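Local structure of congerin-1 (Conger myriaster, 1C1L) at residues Ile90-Asp102 with Leu109-Pro121. The protein binds beta-galactosides as a homodimeric galectin of the conger eel, though its physiological function is not yet known. Numbering follows the deposited sequence.
Sequences ITLSYDINKFYID and LEFPNRYSKEFLP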
ATOM      1  N   ILE A  90     -12.654   1.844  -3.314  1.00  8.72           N
ATOM      2  CA  ILE A  90     -13.197   2.992  -2.621  1.00  9.71           C
ATOM      3  C   ILE A  90     -12.059   4.004  -2.508  1.00  9.74           C
ATOM      4  O   ILE A  90     -10.953   3.661  -2.076  1.00  8.45           O
ATOM      5  CB  ILE A  90     -13.715   2.563  -1.223  1.00 10.16           C
ATOM      6  CG1 ILE A  90     -14.847   1.548  -1.335  1.00 10.26           C
ATOM      7  CG2 ILE A  90     -14.191   3.819  -0.499  1.00 10.81           C
ATOM      8  CD1 ILE A  90     -15.108   0.857   0.017  1.00 11.31           C
ATOM      9  N   THR A  91     -12.302   5.244  -2.905  1.00  9.39           N
ATOM     10  CA  THR A  91     -11.327   6.315  -2.784  1.00 10.00           C
ATOM     11  C   THR A  91     -11.757   7.277  -1.689  1.00 10.99           C
ATOM     12  O   THR A  91     -12.899   7.753  -1.635  1.00 10.72           O
ATOM     13  CB  THR A  91     -11.196   7.100  -4.092  1.00 10.70           C
ATOM     14  OG1 THR A  91     -10.819   6.154  -5.076  1.00 11.77           O
ATOM     15  CG2 THR A  91     -10.190   8.258  -4.001  1.00 10.00           C
ATOM     16  N   LEU A  92     -10.798   7.609  -0.845  1.00 10.86           N
ATOM     17  CA  LEU A  92     -11.003   8.499   0.269  1.00 12.24           C
ATOM     18  C   LEU A  92     -10.088   9.704   0.132  1.00 13.05           C
ATOM     19  O   LEU A  92      -8.923   9.585  -0.262  1.00 12.29           O
ATOM     20  CB  LEU A  92     -10.655   7.830   1.586  1.00 14.30           C
ATOM     21  CG  LEU A  92     -11.154   6.452   1.986  1.00 14.98           C
ATOM     22  CD1 LEU A  92     -10.548   6.037   3.314  1.00 15.54           C
ATOM     23  CD2 LEU A  92     -12.657   6.502   2.151  1.00 17.53           C
ATOM     24  N   SER A  93     -10.621  10.863   0.445  1.00 11.63           N
ATOM     25  CA  SER A  93      -9.840  12.065   0.579  1.00 12.06           C
ATOM     26  C   SER A  93     -10.489  12.831   1.725  1.00 12.91           C
ATOM     27  O   SER A  93     -11.578  12.469   2.201  1.00 12.06           O
ATOM     28  CB  SER A  93      -9.866  12.873  -0.725  1.00 12.23           C
ATOM     29  OG  SER A  93     -11.159  13.219  -1.209  1.00 13.14           O
ATOM     30  N   TYR A  94      -9.851  13.870   2.230  1.00 12.24           N
ATOM     31  CA  TYR A  94     -10.412  14.626   3.323  1.00 11.67           C
ATOM     32  C   TYR A  94      -9.793  16.003   3.414  1.00 12.52           C
ATOM     33  O   TYR A  94      -8.734  16.276   2.836  1.00 11.96           O
ATOM     34  CB  TYR A  94     -10.188  13.876   4.641  1.00 10.96           C
ATOM     35  CG  TYR A  94      -8.745  13.672   5.079  1.00 10.87           C
ATOM     36  CD1 TYR A  94      -7.934  12.690   4.495  1.00  9.80           C
ATOM     37  CD2 TYR A  94      -8.263  14.466   6.111  1.00 11.15           C
ATOM     38  CE1 TYR A  94      -6.633  12.506   4.966  1.00 10.35           C
ATOM     39  CE2 TYR A  94      -6.968  14.285   6.585  1.00 12.78           C
ATOM     40  CZ  TYR A  94      -6.169  13.305   6.010  1.00 10.74           C
ATOM     41  OH  TYR A  94      -4.922  13.106   6.547  1.00 13.90           O
ATOM     42  N   ASP A  95     -10.492  16.902   4.071  1.00 12.80           N
ATOM     43  CA  ASP A  95      -9.892  18.162   4.442  1.00 13.17           C
ATOM     44  C   ASP A  95     -10.092  18.264   5.955  1.00 13.19           C
ATOM     45  O   ASP A  95     -10.588  17.308   6.560  1.00 11.98           O
ATOM     46  CB  ASP A  95     -10.566  19.299   3.661  1.00 12.66           C
ATOM     47  CG  ASP A  95     -12.078  19.416   3.722  1.00 13.36           C
ATOM     48  OD1 ASP A  95     -12.690  19.179   4.759  1.00 13.87           O
ATOM     49  OD2 ASP A  95     -12.640  19.780   2.704  1.00 14.91           O
ATOM     50  N   ILE A  96      -9.867  19.418   6.592  1.00 14.04           N
ATOM     51  CA  ILE A  96      -9.959  19.544   8.044  1.00 15.51           C
ATOM     52  C   ILE A  96     -11.399  19.365   8.544  1.00 14.26           C
ATOM     53  O   ILE A  96     -11.609  19.011   9.702  1.00 16.57           O
ATOM     54  CB  ILE A  96      -9.336  20.954   8.441  1.00 16.45           C
ATOM     55  CG1 ILE A  96      -9.168  21.113   9.952  1.00 18.27           C
ATOM     56  CG2 ILE A  96     -10.252  22.068   7.983  1.00 18.08           C
ATOM     57  CD1 ILE A  96      -7.947  20.400  10.540  1.00 21.10           C
ATOM     58  N   ASN A  97     -12.397  19.519   7.679  1.00 13.94           N
ATOM     59  CA  ASN A  97     -13.817  19.417   8.039  1.00 14.40           C
ATOM     60  C   ASN A  97     -14.506  18.106   7.724  1.00 12.43           C
ATOM     61  O   ASN A  97     -15.341  17.629   8.489  1.00 10.83           O
ATOM     62  CB  ASN A  97     -14.649  20.463   7.340  1.00 17.54           C
ATOM     63  CG  ASN A  97     -14.152  21.864   7.578  1.00 21.83           C
ATOM     64  OD1 ASN A  97     -13.851  22.240   8.705  1.00 23.36           O
ATOM     65  ND2 ASN A  97     -14.014  22.682   6.545  1.00 25.65           N
ATOM     66  N   LYS A  98     -14.214  17.501   6.575  1.00 11.94           N
ATOM     67  CA  LYS A  98     -14.917  16.329   6.078  1.00 12.40           C
ATOM     68  C   LYS A  98     -14.028  15.317   5.372  1.00 11.48           C
ATOM     69  O   LYS A  98     -12.968  15.661   4.833  1.00 11.65           O
ATOM     70  CB  LYS A  98     -15.977  16.704   5.054  1.00 14.71           C
ATOM     71  CG  LYS A  98     -17.066  17.654   5.499  1.00 18.77           C
ATOM     72  CD  LYS A  98     -17.881  18.021   4.282  1.00 22.10           C
ATOM     73  CE  LYS A  98     -18.855  19.118   4.662  1.00 25.19           C
ATOM     74  NZ  LYS A  98     -19.700  19.502   3.545  1.00 26.12           N
ATOM     75  N   PHE A  99     -14.501  14.088   5.402  1.00 10.57           N
ATOM     76  CA  PHE A  99     -14.016  12.983   4.605  1.00 10.61           C
ATOM     77  C   PHE A  99     -14.981  12.930   3.439  1.00 10.72           C
ATOM     78  O   PHE A  99     -16.194  13.165   3.572  1.00 10.80           O
ATOM     79  CB  PHE A  99     -14.101  11.632   5.297  1.00  9.83           C
ATOM     80  CG  PHE A  99     -12.993  11.465   6.307  1.00 11.14           C
ATOM     81  CD1 PHE A  99     -13.151  11.934   7.610  1.00 10.62           C
ATOM     82  CD2 PHE A  99     -11.787  10.870   5.905  1.00 11.68           C
ATOM     83  CE1 PHE A  99     -12.100  11.817   8.518  1.00 12.94           C
ATOM     84  CE2 PHE A  99     -10.745  10.758   6.819  1.00 12.55           C
ATOM     85  CZ  PHE A  99     -10.899  11.232   8.118  1.00 12.68           C
ATOM     86  N   TYR A 100     -14.408  12.595   2.298  1.00  9.26           N
ATOM     87  CA  TYR A 100     -15.110  12.449   1.044  1.00 10.24           C
ATOM     88  C   TYR A 100     -14.851  11.015   0.608  1.00 10.53           C
ATOM     89  O   TYR A 100     -13.697  10.606   0.393  1.00 10.24           O
ATOM     90  CB  TYR A 100     -14.546  13.442   0.037  1.00 12.23           C
ATOM     91  CG  TYR A 100     -14.609  14.866   0.563  1.00 13.26           C
ATOM     92  CD1 TYR A 100     -15.820  15.547   0.517  1.00 13.97           C
ATOM     93  CD2 TYR A 100     -13.477  15.488   1.094  1.00 13.36           C
ATOM     94  CE1 TYR A 100     -15.911  16.847   0.994  1.00 14.27           C
ATOM     95  CE2 TYR A 100     -13.562  16.796   1.576  1.00 13.43           C
ATOM     96  CZ  TYR A 100     -14.788  17.463   1.516  1.00 14.68           C
ATOM     97  OH  TYR A 100     -14.922  18.752   1.978  1.00 15.18           O
ATOM     98  N   ILE A 101     -15.919  10.238   0.468  1.00 10.21           N
ATOM     99  CA  ILE A 101     -15.852   8.818   0.162  1.00 10.44           C
ATOM    100  C   ILE A 101     -16.433   8.604  -1.218  1.00 12.06           C
ATOM    101  O   ILE A 101     -17.613   8.875  -1.482  1.00 12.50           O
ATOM    102  CB  ILE A 101     -16.639   8.030   1.227  1.00 11.08           C
ATOM    103  CG1 ILE A 101     -16.054   8.296   2.615  1.00 12.32           C
ATOM    104  CG2 ILE A 101     -16.585   6.529   0.916  1.00  9.72           C
ATOM    105  CD1 ILE A 101     -17.083   8.301   3.763  1.00 15.09           C
ATOM    106  N   ASP A 102     -15.621   8.158  -2.144  1.00 10.84           N
ATOM    107  CA  ASP A 102     -16.079   7.913  -3.486  1.00 11.57           C
ATOM    108  C   ASP A 102     -16.018   6.416  -3.733  1.00 12.24           C
ATOM    109  O   ASP A 102     -14.940   5.840  -3.902  1.00 11.49           O
ATOM    110  CB  ASP A 102     -15.169   8.707  -4.435  1.00 14.48           C
ATOM    111  CG  ASP A 102     -15.439   8.602  -5.926  1.00 19.02           C
ATOM    112  OD1 ASP A 102     -15.906   7.578  -6.420  1.00 19.39           O
ATOM    113  OD2 ASP A 102     -15.160   9.568  -6.626  1.00 24.61           O
ATOM    114  N   LEU A 109     -20.103   9.832  -0.609  1.00 14.46           N
ATOM    115  CA  LEU A 109     -20.622  10.113   0.723  1.00 13.65           C
ATOM    116  C   LEU A 109     -19.677  11.077   1.415  1.00 13.33           C
ATOM    117  O   LEU A 109     -18.532  11.241   0.989  1.00 11.70           O
ATOM    118  CB  LEU A 109     -20.732   8.824   1.545  1.00 12.66           C
ATOM    119  CG  LEU A 109     -21.625   7.715   0.989  1.00 13.26           C
ATOM    120  CD1 LEU A 109     -21.422   6.403   1.721  1.00 15.37           C
ATOM    121  CD2 LEU A 109     -23.060   8.185   1.100  1.00 15.44           C
ATOM    122  N   GLU A 110     -20.125  11.787   2.443  1.00 12.27           N
ATOM    123  CA  GLU A 110     -19.280  12.664   3.232  1.00 12.73           C
ATOM    124  C   GLU A 110     -19.469  12.237   4.660  1.00 12.67           C
ATOM    125  O   GLU A 110     -20.520  11.688   5.003  1.00 12.42           O
ATOM    126  CB  GLU A 110     -19.696  14.099   3.160  1.00 14.78           C
ATOM    127  CG  GLU A 110     -19.394  14.682   1.802  1.00 19.13           C
ATOM    128  CD  GLU A 110     -19.966  16.067   1.554  1.00 22.28           C
ATOM    129  OE1 GLU A 110     -20.574  16.664   2.443  1.00 24.82           O
ATOM    130  OE2 GLU A 110     -19.801  16.555   0.444  1.00 24.45           O
ATOM    131  N   PHE A 111     -18.465  12.493   5.475  1.00 11.60           N
ATOM    132  CA  PHE A 111     -18.537  12.158   6.885  1.00 11.03           C
ATOM    133  C   PHE A 111     -17.712  13.215   7.605  1.00 11.03           C
ATOM    134  O   PHE A 111     -16.706  13.643   7.030  1.00 10.70           O
ATOM    135  CB  PHE A 111     -17.948  10.759   7.117  1.00 10.96           C
ATOM    136  CG  PHE A 111     -18.068  10.270   8.556  1.00 10.54           C
ATOM    137  CD1 PHE A 111     -19.301   9.856   9.062  1.00 10.13           C
ATOM    138  CD2 PHE A 111     -16.935  10.235   9.369  1.00 10.92           C
ATOM    139  CE1 PHE A 111     -19.397   9.416  10.387  1.00  9.24           C
ATOM    140  CE2 PHE A 111     -17.040   9.794  10.691  1.00 10.53           C
ATOM    141  CZ  PHE A 111     -18.268   9.385  11.197  1.00  9.52           C
ATOM    142  N   PRO A 112     -18.036  13.719   8.799  1.00 11.12           N
ATOM    143  CA  PRO A 112     -17.228  14.721   9.464  1.00 11.08           C
ATOM    144  C   PRO A 112     -15.842  14.221   9.822  1.00 10.89           C
ATOM    145  O   PRO A 112     -15.627  13.046  10.123  1.00  9.42           O
ATOM    146  CB  PRO A 112     -18.038  15.134  10.679  1.00 12.20           C
ATOM    147  CG  PRO A 112     -18.973  13.978  10.917  1.00 13.63           C
ATOM    148  CD  PRO A 112     -19.284  13.478   9.516  1.00 11.17           C
ATOM    149  N   ASN A 113     -14.892  15.141   9.789  1.00 10.28           N
ATOM    150  CA  ASN A 113     -13.553  14.860  10.270  1.00  9.03           C
ATOM    151  C   ASN A 113     -13.673  15.300  11.720  1.00  8.67           C
ATOM    152  O   ASN A 113     -13.374  16.426  12.129  1.00  9.84           O
ATOM    153  CB  ASN A 113     -12.519  15.704   9.523  1.00  9.65           C
ATOM    154  CG  ASN A 113     -11.076  15.470   9.943  1.00  9.83           C
ATOM    155  OD1 ASN A 113     -10.787  14.907  11.005  1.00  9.63           O
ATOM    156  ND2 ASN A 113     -10.091  15.865   9.154  1.00 10.99           N
ATOM    157  N   ARG A 114     -14.148  14.382  12.550  1.00  8.93           N
ATOM    158  CA  ARG A 114     -14.431  14.652  13.955  1.00  8.94           C
ATOM    159  C   ARG A 114     -13.261  15.107  14.810  1.00  9.20           C
ATOM    160  O   ARG A 114     -13.400  15.944  15.705  1.00 10.61           O
ATOM    161  CB  ARG A 114     -15.055  13.396  14.552  1.00  7.76           C
ATOM    162  CG  ARG A 114     -16.446  13.199  13.975  1.00  8.47           C
ATOM    163  CD  ARG A 114     -17.077  11.903  14.438  1.00  8.53           C
ATOM    164  NE  ARG A 114     -18.490  11.863  14.093  1.00  8.34           N
ATOM    165  CZ  ARG A 114     -19.246  10.767  14.235  1.00  7.88           C
ATOM    166  NH1 ARG A 114     -18.763   9.599  14.655  1.00  6.91           N
ATOM    167  NH2 ARG A 114     -20.527  10.855  13.897  1.00  7.77           N
ATOM    168  N   TYR A 115     -12.069  14.619  14.504  1.00  8.63           N
ATOM    169  CA  TYR A 115     -10.901  14.898  15.314  1.00  8.96           C
ATOM    170  C   TYR A 115      -9.936  15.892  14.666  1.00  9.62           C
ATOM    171  O   TYR A 115      -8.807  16.025  15.128  1.00 12.00           O
ATOM    172  CB  TYR A 115     -10.206  13.557  15.633  1.00  8.67           C
ATOM    173  CG  TYR A 115     -11.189  12.495  16.122  1.00  9.45           C
ATOM    174  CD1 TYR A 115     -12.099  12.787  17.146  1.00  9.52           C
ATOM    175  CD2 TYR A 115     -11.206  11.255  15.495  1.00  9.71           C
ATOM    176  CE1 TYR A 115     -13.038  11.826  17.527  1.00  9.40           C
ATOM    177  CE2 TYR A 115     -12.139  10.295  15.875  1.00 10.81           C
ATOM    178  CZ  TYR A 115     -13.048  10.597  16.886  1.00 10.57           C
ATOM    179  OH  TYR A 115     -13.991   9.670  17.248  1.00 11.74           O
ATOM    180  N   SER A 116     -10.351  16.606  13.622  1.00 11.03           N
ATOM    181  CA  SER A 116      -9.506  17.589  12.943  1.00 12.68           C
ATOM    182  C   SER A 116      -8.111  17.082  12.583  1.00 13.70           C
ATOM    183  O   SER A 116      -7.064  17.677  12.845  1.00 14.03           O
ATOM    184  CB  SER A 116      -9.426  18.847  13.816  1.00 13.64           C
ATOM    185  OG  SER A 116     -10.744  19.372  13.966  1.00 17.21           O
ATOM    186  N   LYS A 117      -8.121  15.945  11.913  1.00 12.70           N
ATOM    187  CA  LYS A 117      -6.902  15.290  11.492  1.00 14.11           C
ATOM    188  C   LYS A 117      -6.442  15.840  10.160  1.00 12.50           C
ATOM    189  O   LYS A 117      -7.248  16.165   9.297  1.00 11.24           O
ATOM    190  CB  LYS A 117      -7.112  13.790  11.360  1.00 14.11           C
ATOM    191  CG  LYS A 117      -7.415  13.130  12.691  1.00 17.77           C
ATOM    192  CD  LYS A 117      -6.255  13.410  13.627  1.00 20.81           C
ATOM    193  CE  LYS A 117      -6.356  12.471  14.791  1.00 25.12           C
ATOM    194  NZ  LYS A 117      -5.142  12.618  15.563  1.00 30.48           N
ATOM    195  N   GLU A 118      -5.127  15.998  10.029  1.00 14.49           N
ATOM    196  CA  GLU A 118      -4.528  16.436   8.786  1.00 16.07           C
ATOM    197  C   GLU A 118      -3.566  15.413   8.205  1.00 15.62           C
ATOM    198  O   GLU A 118      -3.004  15.633   7.130  1.00 16.66           O
ATOM    199  CB  GLU A 118      -3.789  17.740   9.016  1.00 18.25           C
ATOM    200  CG  GLU A 118      -4.819  18.841   9.185  1.00 23.24           C
ATOM    201  CD  GLU A 118      -4.259  20.209   9.493  1.00 26.66           C
ATOM    202  OE1 GLU A 118      -3.482  20.349  10.435  1.00 29.05           O
ATOM    203  OE2 GLU A 118      -4.626  21.135   8.780  1.00 28.97           O
ATOM    204  N   PHE A 119      -3.371  14.303   8.910  1.00 14.42           N
ATOM    205  CA  PHE A 119      -2.499  13.223   8.488  1.00 13.82           C
ATOM    206  C   PHE A 119      -3.065  11.954   9.132  1.00 12.54           C
ATOM    207  O   PHE A 119      -3.455  12.001  10.312  1.00 13.04           O
ATOM    208  CB  PHE A 119      -1.061  13.484   8.975  1.00 14.31           C
ATOM    209  CG  PHE A 119      -0.148  12.303   8.696  1.00 15.66           C
ATOM    210  CD1 PHE A 119       0.120  11.926   7.378  1.00 15.32           C
ATOM    211  CD2 PHE A 119       0.355  11.548   9.758  1.00 14.82           C
ATOM    212  CE1 PHE A 119       0.877  10.791   7.130  1.00 18.00           C
ATOM    213  CE2 PHE A 119       1.112  10.410   9.499  1.00 17.58           C
ATOM    214  CZ  PHE A 119       1.371  10.032   8.186  1.00 17.17           C
ATOM    215  N   LEU A 120      -3.148  10.839   8.403  1.00 10.56           N
ATOM    216  CA  LEU A 120      -3.662   9.583   8.945  1.00 10.01           C
ATOM    217  C   LEU A 120      -2.658   8.467   8.669  1.00  8.73           C
ATOM    218  O   LEU A 120      -2.471   8.102   7.503  1.00 10.05           O
ATOM    219  CB  LEU A 120      -4.985   9.188   8.305  1.00 10.81           C
ATOM    220  CG  LEU A 120      -6.155  10.132   8.539  1.00 11.97           C
ATOM    221  CD1 LEU A 120      -7.317   9.706   7.673  1.00 13.81           C
ATOM    222  CD2 LEU A 120      -6.580  10.094   9.994  1.00 12.73           C
ATOM    223  N   PRO A 121      -1.962   7.930   9.672  1.00  8.89           N
ATOM    224  CA  PRO A 121      -0.890   6.942   9.507  1.00  9.58           C
ATOM    225  C   PRO A 121      -1.297   5.487   9.353  1.00  9.65           C
ATOM    226  O   PRO A 121      -0.457   4.640   9.046  1.00  8.24           O
ATOM    227  CB  PRO A 121      -0.033   7.164  10.721  1.00  9.97           C
ATOM    228  CG  PRO A 121      -1.077   7.421  11.778  1.00 11.10           C
ATOM    229  CD  PRO A 121      -2.007   8.381  11.062  1.00  8.95           C
TER
HETATM  230  O   HOH W   1     -12.880  19.097  12.092  1.00 15.66           O
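N113 reaches from the segment 109-121 to the turn of the hairpin 90-102. Its CG lies anti to the backbone N (chi1 -179°), which carries the amide toward D95. N113 ND2 donates to D95 O at 3.0 Å, almost straight and in the plane of the amide. ND2 also donates to K117 O within its own segment, and OD1 accepts from K117 N. Three hydrogen bonds fix the rotation of the amide. N113 N donates to N97 O at 2.8 Å, from above the carbonyl plane. A water joins I96 O, N113 O and S116 OG.

The ring of Y94 stands at 73° to this amide. K117 O lies at the edge of the Y94 ring, 3.3 Å from Y94 CE2, while L120 CD1 covers one face. The hydroxyl of Y94 hydrogen-bonds to F12 O. L120 CD1 also meets the F99 ring at its edge, 3.7 Å from F99 CE2. P112 O lies at the edge of the same ring, and Y94 CB sits over one face.

Beyond N113 the strands 98-102 and 109-112 pair antiparallel, F99 with F111 and I101 with L109, through four backbone hydrogen bonds. These four side chains share the inner face of the galectin beta sandwich and pack on the other sheet. On the outer face K98 crosses E110, and K98 NZ meets E110 OE1 at 3.2 Å from above the carboxylate plane. E110 OE2 lies in the plane of the Y100 ring, at its edge and 3.9 Å from Y100 CE1. At the exposed end I96 CD1 touches E118 CG.

The chemistry divides by place. Mostly apolar side chains face the inside, and a salt bridge lies outside. Past the strand end, a buried asparagine takes over the pairing, its amide satisfied at both ends by main-chain groups.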